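Local structure of tRNA dimethylallyltransferase (Staphylococcus epidermidis ATCC 12228, 3D3Q) at residues A[76-86]-A[108-116]; A[226-234]-A[248-256]. The protein probably transfers a dimethylallyl group from dimethylallyl diphosphate to adenine 37 of tRNAs that read codons beginning with uridine. One frame throughout, in Å; residues are numbered along the deposited sequence.

Interaction 1 of 2, residues A[76-86]-A[108-116]; sequences FSAYEFKKRAE and YIQSLLYNY
The ring of Tyr108 lies with one face on the first turn of helix 78-86: Ala78 CA stands 3.9 Å from the ring centroid, a CH-pi contact over the middle of the face. The rim of the same ring meets two phenylalanines. Phe76 approaches in the plane of the tyrosine, with CE2 3.8 Å from Tyr108 CE1, and Phe81 brings CD2 to 3.6 Å from Tyr108 CD1. The Phe81 and Tyr108 planes are inclined at 43°. With its CG opposite the carbonyl carbon and beside the backbone N (chi1 -68°), Tyr108 lays its ring over Ala78.

Phe81 turns a ring edge to the backbone carbonyl of Tyr108, while its CZ touches Leu112 CD2 at 3.8 Å. Lys82 runs extended past the neighbouring turn. Its CD passes Ser111 O at 3.4 Å, and NZ gives that carbonyl a weak hydrogen bond near the C-terminal end of helix 108-113, where the helix dipole would favour a positive charge. Ser111 OG lies near Ala78 CB but is bonded to Leu107 O of its own helix. Ser77 caps helix 78-86 through OG, 3.1 Å from Glu80 N, which fixes the turn that Tyr108 covers.

The axes approach to 8.9 Å and cross at -47°. Helix 78-94 leads into strand 98-102 and helix 106-113 leaves it, so the contact joins consecutive helices flanking the parallel sheet of a P-loop NTPase fold. The nearest side-chain atoms of Tyr108 and Thr105, a probable tRNA-contacting residue, are about 3 Å apart, consistent with this end bordering the tRNA site.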
loop_
_atom_site.group_PDB
_atom_site.type_symbol
_atom_site.label_atom_id
_atom_site.label_comp_id
_atom_site.label_asym_id
_atom_site.label_seq_id
_atom_site.Cartn_x
_atom_site.Cartn_y
_atom_site.Cartn_z
ATOM N N PHE A 76 5.042 -10.701 14.447
ATOM C CA PHE A 76 3.943 -9.910 13.952
ATOM C C PHE A 76 3.311 -10.616 12.763
ATOM O O PHE A 76 3.917 -11.520 12.178
ATOM C CB PHE A 76 4.430 -8.521 13.561
ATOM C CG PHE A 76 3.362 -7.483 13.612
ATOM C CD1 PHE A 76 2.694 -7.222 14.801
ATOM C CD2 PHE A 76 2.988 -6.792 12.470
ATOM C CE1 PHE A 76 1.663 -6.281 14.857
ATOM C CE2 PHE A 76 1.957 -5.846 12.515
ATOM C CZ PHE A 76 1.293 -5.596 13.715
ATOM N N SER A 77 2.099 -10.201 12.404
ATOM C CA SER A 77 1.390 -10.841 11.306
ATOM C C SER A 77 0.181 -10.040 10.852
ATOM O O SER A 77 -0.284 -9.142 11.546
ATOM C CB SER A 77 0.900 -12.207 11.754
ATOM O OG SER A 77 -0.102 -12.046 12.757
ATOM N N ALA A 78 -0.336 -10.386 9.682
ATOM C CA ALA A 78 -1.497 -9.699 9.167
ATOM C C ALA A 78 -2.651 -9.665 10.198
ATOM O O ALA A 78 -3.218 -8.607 10.432
ATOM C CB ALA A 78 -1.956 -10.349 7.857
ATOM N N TYR A 79 -3.001 -10.792 10.825
ATOM C CA TYR A 79 -4.100 -10.761 11.792
ATOM C C TYR A 79 -3.720 -10.011 13.053
ATOM O O TYR A 79 -4.533 -9.269 13.605
ATOM C CB TYR A 79 -4.590 -12.175 12.172
ATOM C CG TYR A 79 -5.660 -12.193 13.276
ATOM C CD1 TYR A 79 -5.343 -12.626 14.577
ATOM C CD2 TYR A 79 -6.971 -11.736 13.033
ATOM C CE1 TYR A 79 -6.300 -12.600 15.614
ATOM C CE2 TYR A 79 -7.942 -11.702 14.067
ATOM C CZ TYR A 79 -7.597 -12.134 15.352
ATOM O OH TYR A 79 -8.530 -12.108 16.378
ATOM N N GLU A 80 -2.492 -10.197 13.515
ATOM C CA GLU A 80 -2.051 -9.501 14.717
ATOM C C GLU A 80 -2.378 -8.013 14.541
ATOM O O GLU A 80 -2.911 -7.373 15.449
ATOM C CB GLU A 80 -0.542 -9.724 14.935
ATOM C CG GLU A 80 0.038 -9.052 16.178
ATOM C CD GLU A 80 -0.748 -9.333 17.454
ATOM O OE1 GLU A 80 -0.344 -8.802 18.514
ATOM O OE2 GLU A 80 -1.757 -10.075 17.409
ATOM N N PHE A 81 -2.091 -7.492 13.347
ATOM C CA PHE A 81 -2.343 -6.094 12.984
ATOM C C PHE A 81 -3.845 -5.803 13.004
ATOM O O PHE A 81 -4.282 -4.748 13.469
ATOM C CB PHE A 81 -1.751 -5.818 11.584
ATOM C CG PHE A 81 -2.301 -4.583 10.908
ATOM C CD1 PHE A 81 -2.122 -3.328 11.465
ATOM C CD2 PHE A 81 -3.029 -4.688 9.727
ATOM C CE1 PHE A 81 -2.663 -2.204 10.866
ATOM C CE2 PHE A 81 -3.573 -3.562 9.123
ATOM C CZ PHE A 81 -3.390 -2.324 9.695
ATOM N N LYS A 82 -4.630 -6.756 12.505
ATOM C CA LYS A 82 -6.087 -6.617 12.454
ATOM C C LYS A 82 -6.712 -6.544 13.849
ATOM O O LYS A 82 -7.577 -5.707 14.114
ATOM C CB LYS A 82 -6.702 -7.791 11.677
ATOM C CG LYS A 82 -8.206 -7.716 11.518
ATOM C CD LYS A 82 -8.750 -8.951 10.836
ATOM C CE LYS A 82 -10.271 -8.922 10.840
ATOM N NZ LYS A 82 -10.884 -9.827 9.815
ATOM N N LYS A 83 -6.265 -7.427 14.734
ATOM C CA LYS A 83 -6.780 -7.460 16.094
ATOM C C LYS A 83 -6.561 -6.121 16.781
ATOM O O LYS A 83 -7.500 -5.553 17.353
ATOM C CB LYS A 83 -6.098 -8.572 16.896
ATOM C CG LYS A 83 -6.572 -8.644 18.328
ATOM C CD LYS A 83 -5.955 -9.801 19.091
ATOM C CE LYS A 83 -6.638 -9.953 20.453
ATOM N NZ LYS A 83 -6.126 -11.106 21.253
ATOM N N ARG A 84 -5.322 -5.620 16.715
ATOM C CA ARG A 84 -4.938 -4.329 17.333
ATOM C C ARG A 84 -5.546 -3.116 16.625
ATOM O O ARG A 84 -5.975 -2.167 17.275
ATOM C CB ARG A 84 -3.411 -4.159 17.356
ATOM C CG ARG A 84 -2.670 -5.255 18.068
ATOM C CD ARG A 84 -1.221 -4.869 18.320
ATOM N NE ARG A 84 -0.470 -5.998 18.868
ATOM C CZ ARG A 84 0.298 -5.945 19.952
ATOM N NH1 ARG A 84 0.433 -4.807 20.626
ATOM N NH2 ARG A 84 0.919 -7.044 20.366
ATOM N N ALA A 85 -5.568 -3.156 15.297
ATOM C CA ALA A 85 -6.130 -2.068 14.529
ATOM C C ALA A 85 -7.642 -1.925 14.762
ATOM O O ALA A 85 -8.127 -0.812 14.924
ATOM C CB ALA A 85 -5.827 -2.258 13.049
ATOM N N GLU A 86 -8.385 -3.033 14.796
ATOM C CA GLU A 86 -9.835 -2.959 15.011
ATOM C C GLU A 86 -10.168 -2.298 16.335
ATOM O O GLU A 86 -11.134 -1.550 16.430
ATOM C CB GLU A 86 -10.486 -4.353 14.981
ATOM C CG GLU A 86 -10.328 -5.117 13.670
ATOM C CD GLU A 86 -11.064 -6.457 13.649
ATOM O OE1 GLU A 86 -12.314 -6.454 13.581
ATOM O OE2 GLU A 86 -10.398 -7.522 13.710
ATOM N N TYR A 108 -2.205 -7.047 4.769
ATOM C CA TYR A 108 -2.593 -6.281 5.952
ATOM C C TYR A 108 -3.788 -5.372 5.748
ATOM O O TYR A 108 -4.584 -5.193 6.657
ATOM C CB TYR A 108 -1.426 -5.429 6.450
ATOM C CG TYR A 108 -0.276 -6.212 7.028
ATOM C CD1 TYR A 108 0.058 -6.089 8.375
ATOM C CD2 TYR A 108 0.481 -7.077 6.224
ATOM C CE1 TYR A 108 1.117 -6.808 8.919
ATOM C CE2 TYR A 108 1.545 -7.806 6.753
ATOM C CZ TYR A 108 1.857 -7.666 8.110
ATOM O OH TYR A 108 2.904 -8.385 8.654
ATOM N N ILE A 109 -3.914 -4.788 4.565
ATOM C CA ILE A 109 -5.018 -3.891 4.323
ATOM C C ILE A 109 -6.333 -4.582 4.015
ATOM O O ILE A 109 -7.362 -4.219 4.574
ATOM C CB ILE A 109 -4.691 -2.910 3.203
ATOM C CG1 ILE A 109 -3.480 -2.083 3.597
ATOM C CG2 ILE A 109 -5.868 -1.984 2.953
ATOM C CD1 ILE A 109 -3.648 -1.326 4.917
ATOM N N GLN A 110 -6.325 -5.573 3.133
ATOM C CA GLN A 110 -7.580 -6.240 2.835
ATOM C C GLN A 110 -8.045 -7.078 4.024
ATOM O O GLN A 110 -9.242 -7.145 4.331
ATOM C CB GLN A 110 -7.471 -7.108 1.571
ATOM C CG GLN A 110 -6.867 -8.482 1.747
ATOM C CD GLN A 110 -7.195 -9.401 0.574
ATOM O OE1 GLN A 110 -6.708 -10.530 0.501
ATOM N NE2 GLN A 110 -8.035 -8.919 -0.348
ATOM N N SER A 111 -7.100 -7.697 4.715
ATOM C CA SER A 111 -7.443 -8.522 5.868
ATOM C C SER A 111 -8.221 -7.683 6.876
ATOM O O SER A 111 -9.095 -8.186 7.585
ATOM C CB SER A 111 -6.165 -9.086 6.504
ATOM O OG SER A 111 -5.391 -9.792 5.548
ATOM N N LEU A 112 -7.904 -6.392 6.907
ATOM C CA LEU A 112 -8.548 -5.443 7.811
ATOM C C LEU A 112 -9.840 -4.870 7.259
ATOM O O LEU A 112 -10.739 -4.506 8.013
ATOM C CB LEU A 112 -7.591 -4.279 8.117
ATOM C CG LEU A 112 -8.157 -3.018 8.783
ATOM C CD1 LEU A 112 -8.761 -3.341 10.149
ATOM C CD2 LEU A 112 -7.047 -2.003 8.907
ATOM N N LEU A 113 -9.929 -4.778 5.943
ATOM C CA LEU A 113 -11.114 -4.209 5.323
ATOM C C LEU A 113 -12.256 -5.195 5.118
ATOM O O LEU A 113 -13.420 -4.843 5.295
ATOM C CB LEU A 113 -10.737 -3.574 3.981
ATOM C CG LEU A 113 -9.707 -2.444 4.094
ATOM C CD1 LEU A 113 -9.327 -1.963 2.712
ATOM C CD2 LEU A 113 -10.286 -1.304 4.921
ATOM N N TYR A 114 -11.920 -6.433 4.782
ATOM C CA TYR A 114 -12.926 -7.446 4.507
ATOM C C TYR A 114 -12.835 -8.660 5.402
ATOM O O TYR A 114 -11.750 -9.050 5.811
ATOM C CB TYR A 114 -12.784 -7.898 3.058
ATOM C CG TYR A 114 -12.663 -6.747 2.090
ATOM C CD1 TYR A 114 -13.663 -5.794 2.013
ATOM C CD2 TYR A 114 -11.547 -6.610 1.261
ATOM C CE1 TYR A 114 -13.572 -4.730 1.147
ATOM C CE2 TYR A 114 -11.440 -5.542 0.377
ATOM C CZ TYR A 114 -12.471 -4.600 0.332
ATOM O OH TYR A 114 -12.436 -3.526 -0.515
ATOM N N ASN A 115 -13.977 -9.271 5.690
ATOM C CA ASN A 115 -14.000 -10.464 6.518
ATOM C C ASN A 115 -14.077 -11.729 5.702
ATOM O O ASN A 115 -14.976 -12.531 5.915
ATOM C CB ASN A 115 -15.197 -10.440 7.440
ATOM C CG ASN A 115 -14.901 -9.782 8.734
ATOM O OD1 ASN A 115 -15.742 -9.765 9.622
ATOM N ND2 ASN A 115 -13.691 -9.227 8.866
ATOM N N TYR A 116 -13.152 -11.915 4.771
ATOM C CA TYR A 116 -13.172 -13.114 3.951
ATOM C C TYR A 116 -11.754 -13.612 3.720
ATOM O O TYR A 116 -10.793 -12.840 3.799
ATOM C CB TYR A 116 -13.900 -12.852 2.601
ATOM C CG TYR A 116 -13.031 -12.343 1.437
ATOM C CD1 TYR A 116 -12.312 -13.231 0.615
ATOM C CD2 TYR A 116 -12.887 -10.959 1.184
ATOM C CE1 TYR A 116 -11.472 -12.749 -0.416
ATOM C CE2 TYR A 116 -12.050 -10.481 0.152
ATOM C CZ TYR A 116 -11.351 -11.383 -0.628
ATOM O OH TYR A 116 -10.506 -10.924 -1.593
#

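Interaction 2 of 2, residues A[226-234]-A[248-256]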
loop_
_atom_site.group_PDB
_atom_site.type_symbol
_atom_site.label_atom_id
_atom_site.label_comp_id
_atom_site.label_asym_id
_atom_site.label_seq_id
_atom_site.Cartn_x
_atom_site.Cartn_y
_atom_site.Cartn_z
ATOM N N LEU A 226 21.910 3.975 8.174
ATOM C CA LEU A 226 21.206 2.689 8.081
ATOM C C LEU A 226 22.131 1.552 8.493
ATOM O O LEU A 226 21.768 0.705 9.306
ATOM C CB LEU A 226 20.721 2.429 6.645
ATOM C CG LEU A 226 20.285 0.990 6.335
ATOM C CD1 LEU A 226 19.121 0.597 7.225
ATOM C CD2 LEU A 226 19.904 0.858 4.866
ATOM N N PHE A 227 23.327 1.539 7.919
ATOM C CA PHE A 227 24.286 0.500 8.231
ATOM C C PHE A 227 24.613 0.521 9.725
ATOM O O PHE A 227 24.730 -0.533 10.345
ATOM C CB PHE A 227 25.553 0.685 7.393
ATOM C CG PHE A 227 26.519 -0.464 7.484
ATOM C CD1 PHE A 227 27.379 -0.584 8.572
ATOM C CD2 PHE A 227 26.545 -1.445 6.497
ATOM C CE1 PHE A 227 28.263 -1.664 8.678
ATOM C CE2 PHE A 227 27.423 -2.527 6.591
ATOM C CZ PHE A 227 28.283 -2.640 7.689
ATOM N N ASN A 228 24.745 1.709 10.310
ATOM C CA ASN A 228 25.056 1.797 11.732
ATOM C C ASN A 228 23.928 1.164 12.546
ATOM O O ASN A 228 24.161 0.542 13.585
ATOM C CB ASN A 228 25.236 3.252 12.161
ATOM C CG ASN A 228 25.784 3.372 13.568
ATOM O OD1 ASN A 228 25.728 4.434 14.185
ATOM N ND2 ASN A 228 26.327 2.276 14.084
ATOM N N GLU A 229 22.704 1.318 12.059
ATOM C CA GLU A 229 21.558 0.767 12.743
ATOM C C GLU A 229 21.593 -0.760 12.722
ATOM O O GLU A 229 21.503 -1.393 13.776
ATOM C CB GLU A 229 20.274 1.269 12.099
ATOM C CG GLU A 229 19.043 1.178 12.974
ATOM C CD GLU A 229 17.818 1.681 12.253
ATOM O OE1 GLU A 229 17.299 0.935 11.394
ATOM O OE2 GLU A 229 17.385 2.825 12.521
ATOM N N VAL A 230 21.733 -1.359 11.539
ATOM C CA VAL A 230 21.765 -2.815 11.454
ATOM C C VAL A 230 22.921 -3.368 12.269
ATOM O O VAL A 230 22.929 -4.542 12.628
ATOM C CB VAL A 230 21.906 -3.323 10.007
ATOM C CG1 VAL A 230 20.911 -2.635 9.104
ATOM C CG2 VAL A 230 23.304 -3.122 9.524
ATOM N N GLN A 231 23.893 -2.515 12.568
ATOM C CA GLN A 231 25.044 -2.934 13.358
ATOM C C GLN A 231 24.641 -3.077 14.810
ATOM O O GLN A 231 25.003 -4.046 15.457
ATOM C CB GLN A 231 26.177 -1.915 13.245
ATOM C CG GLN A 231 26.971 -1.978 11.946
ATOM C CD GLN A 231 28.202 -1.078 11.990
ATOM O OE1 GLN A 231 28.087 0.141 12.135
ATOM N NE2 GLN A 231 29.386 -1.678 11.869
ATOM N N HIS A 232 23.896 -2.103 15.314
ATOM C CA HIS A 232 23.449 -2.140 16.696
ATOM C C HIS A 232 22.498 -3.305 16.899
ATOM O O HIS A 232 22.522 -3.966 17.940
ATOM C CB HIS A 232 22.744 -0.840 17.059
ATOM C CG HIS A 232 23.646 0.358 17.054
ATOM N ND1 HIS A 232 23.196 1.627 16.754
ATOM C CD2 HIS A 232 24.968 0.486 17.331
ATOM C CE1 HIS A 232 24.200 2.484 16.845
ATOM N NE2 HIS A 232 25.286 1.818 17.195
ATOM N N LEU A 233 21.652 -3.558 15.906
ATOM C CA LEU A 233 20.683 -4.652 15.989
ATOM C C LEU A 233 21.367 -6.005 15.958
ATOM O O LEU A 233 21.099 -6.852 16.801
ATOM C CB LEU A 233 19.691 -4.561 14.836
ATOM C CG LEU A 233 18.692 -3.414 14.918
ATOM C CD1 LEU A 233 18.022 -3.223 13.569
ATOM C CD2 LEU A 233 17.661 -3.713 15.998
ATOM N N VAL A 234 22.241 -6.203 14.977
ATOM C CA VAL A 234 22.953 -7.463 14.846
ATOM C C VAL A 234 23.856 -7.712 16.058
ATOM O O VAL A 234 24.095 -8.855 16.429
ATOM C CB VAL A 234 23.774 -7.501 13.534
ATOM C CG1 VAL A 234 24.927 -6.529 13.616
ATOM C CG2 VAL A 234 24.269 -8.896 13.274
ATOM N N GLY A 248 16.393 -4.451 3.494
ATOM C CA GLY A 248 17.055 -3.322 4.119
ATOM C C GLY A 248 17.858 -3.731 5.354
ATOM O O GLY A 248 18.524 -2.913 5.983
ATOM N N TYR A 249 17.790 -5.004 5.711
ATOM C CA TYR A 249 18.521 -5.490 6.850
ATOM C C TYR A 249 19.167 -6.802 6.488
ATOM O O TYR A 249 20.339 -7.020 6.786
ATOM C CB TYR A 249 17.613 -5.691 8.067
ATOM C CG TYR A 249 17.014 -4.424 8.615
ATOM C CD1 TYR A 249 15.916 -3.847 8.016
ATOM C CD2 TYR A 249 17.557 -3.798 9.723
ATOM C CE1 TYR A 249 15.366 -2.674 8.505
ATOM C CE2 TYR A 249 17.017 -2.623 10.223
ATOM C CZ TYR A 249 15.917 -2.068 9.610
ATOM O OH TYR A 249 15.349 -0.919 10.106
ATOM N N LYS A 250 18.412 -7.679 5.834
ATOM C CA LYS A 250 18.947 -8.982 5.447
ATOM C C LYS A 250 20.095 -8.853 4.440
ATOM O O LYS A 250 20.971 -9.712 4.392
ATOM C CB LYS A 250 17.840 -9.881 4.864
ATOM C CG LYS A 250 17.258 -9.391 3.554
ATOM C CD LYS A 250 16.315 -10.401 2.908
ATOM C CE LYS A 250 15.788 -9.847 1.585
ATOM N NZ LYS A 250 14.859 -10.770 0.890
ATOM N N GLU A 251 20.105 -7.779 3.652
ATOM C CA GLU A 251 21.167 -7.586 2.669
ATOM C C GLU A 251 22.430 -7.057 3.310
ATOM O O GLU A 251 23.535 -7.417 2.921
ATOM C CB GLU A 251 20.727 -6.623 1.564
ATOM C CG GLU A 251 19.506 -7.093 0.793
ATOM C CD GLU A 251 18.218 -6.500 1.322
ATOM O OE1 GLU A 251 18.229 -5.979 2.466
ATOM O OE2 GLU A 251 17.196 -6.574 0.597
ATOM N N LEU A 252 22.259 -6.203 4.307
ATOM C CA LEU A 252 23.393 -5.620 4.998
ATOM C C LEU A 252 24.023 -6.522 6.048
ATOM O O LEU A 252 25.181 -6.339 6.391
ATOM C CB LEU A 252 22.991 -4.285 5.632
ATOM C CG LEU A 252 22.486 -3.200 4.666
ATOM C CD1 LEU A 252 22.093 -1.944 5.438
ATOM C CD2 LEU A 252 23.553 -2.865 3.656
ATOM N N VAL A 253 23.289 -7.492 6.573
ATOM C CA VAL A 253 23.886 -8.359 7.593
ATOM C C VAL A 253 25.144 -9.053 7.076
ATOM O O VAL A 253 26.161 -9.094 7.762
ATOM C CB VAL A 253 22.894 -9.441 8.112
ATOM C CG1 VAL A 253 23.568 -10.311 9.160
ATOM C CG2 VAL A 253 21.677 -8.778 8.723
ATOM N N PRO A 254 25.094 -9.604 5.851
ATOM C CA PRO A 254 26.247 -10.296 5.261
ATOM C C PRO A 254 27.492 -9.421 5.120
ATOM O O PRO A 254 28.614 -9.880 5.340
ATOM C CB PRO A 254 25.717 -10.756 3.898
ATOM C CG PRO A 254 24.272 -10.973 4.163
ATOM C CD PRO A 254 23.915 -9.752 4.980
ATOM N N VAL A 255 27.289 -8.160 4.763
ATOM C CA VAL A 255 28.399 -7.244 4.585
ATOM C C VAL A 255 29.074 -6.917 5.926
ATOM O O VAL A 255 30.239 -6.520 5.970
ATOM C CB VAL A 255 27.932 -5.948 3.828
ATOM C CG1 VAL A 255 26.987 -5.152 4.685
ATOM C CG2 VAL A 255 29.130 -5.114 3.430
ATOM N N ILE A 256 28.346 -7.125 7.015
ATOM C CA ILE A 256 28.878 -6.876 8.343
ATOM C C ILE A 256 29.822 -8.009 8.738
ATOM O O ILE A 256 30.686 -7.857 9.606
ATOM C CB ILE A 256 27.761 -6.808 9.380
ATOM C CG1 ILE A 256 26.770 -5.723 8.994
ATOM C CG2 ILE A 256 28.331 -6.499 10.744
ATOM C CD1 ILE A 256 25.599 -5.617 9.964
#
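Ile256 is a knob set into a hole formed by Phe227, Val230, Gln231 and Val234 of helix 226-234. Its terminal CD1 lies 3.4 Å from Val230 CG2 and 3.8 Å from Val234 CG1; chi1 of -58°, which puts CG1 opposite the carbonyl carbon, points the chain into the hole. Phe227 slides past Ile256 in the opposite direction, its CZ 3.7 Å from Ile256 CG1.

Tyr249 closes the other end of the interface. Two of its ring carbons meet aliphatic branches, CD2 lying 3.6 Å from Val230 CG1 and CE2 3.5 Å from Leu233 CD1. Beyond them Tyr249 OH donates to Glu229 OE1 at 3.0 Å, with the carboxylate and ring planes only 10° apart. Between these two anchors, Leu252 CD1 packs 3.6 Å from Leu226 CG.

Glu229 OE2 also accepts from the backbone N of Asp48 and Ile49, so the buried carboxylate ties three parts of the chain together. Residues 248-250 belong to a segment that probably contacts tRNA. The chemistry thus implies apolar packing fastened by one polar link, and the several N-H and O-H donors around Glu229 are consistent with an ionised carboxylate.

In the fold
Interactions 1 and 2 follow one another along the chain and stay apart, their centres about 29 Å from each other and their nearest atoms about 13 Å. They share no helix. Interaction 1, about 14 Å from the centre of the chain, joins helices flanking the parallel sheet; it is only partly buried, and its aromatic cluster passes into a lysine and a carbonyl at the edge. Interaction 2 lies farther out, about 25 Å from that centre, yet is the more buried of the two: aliphatic groups dominate, and the carboxylate of Glu229 is held by hydrogen bonds. Both border residues thought to contact tRNA, Thr105 beside interaction 1 and residues 245-250 at interaction 2.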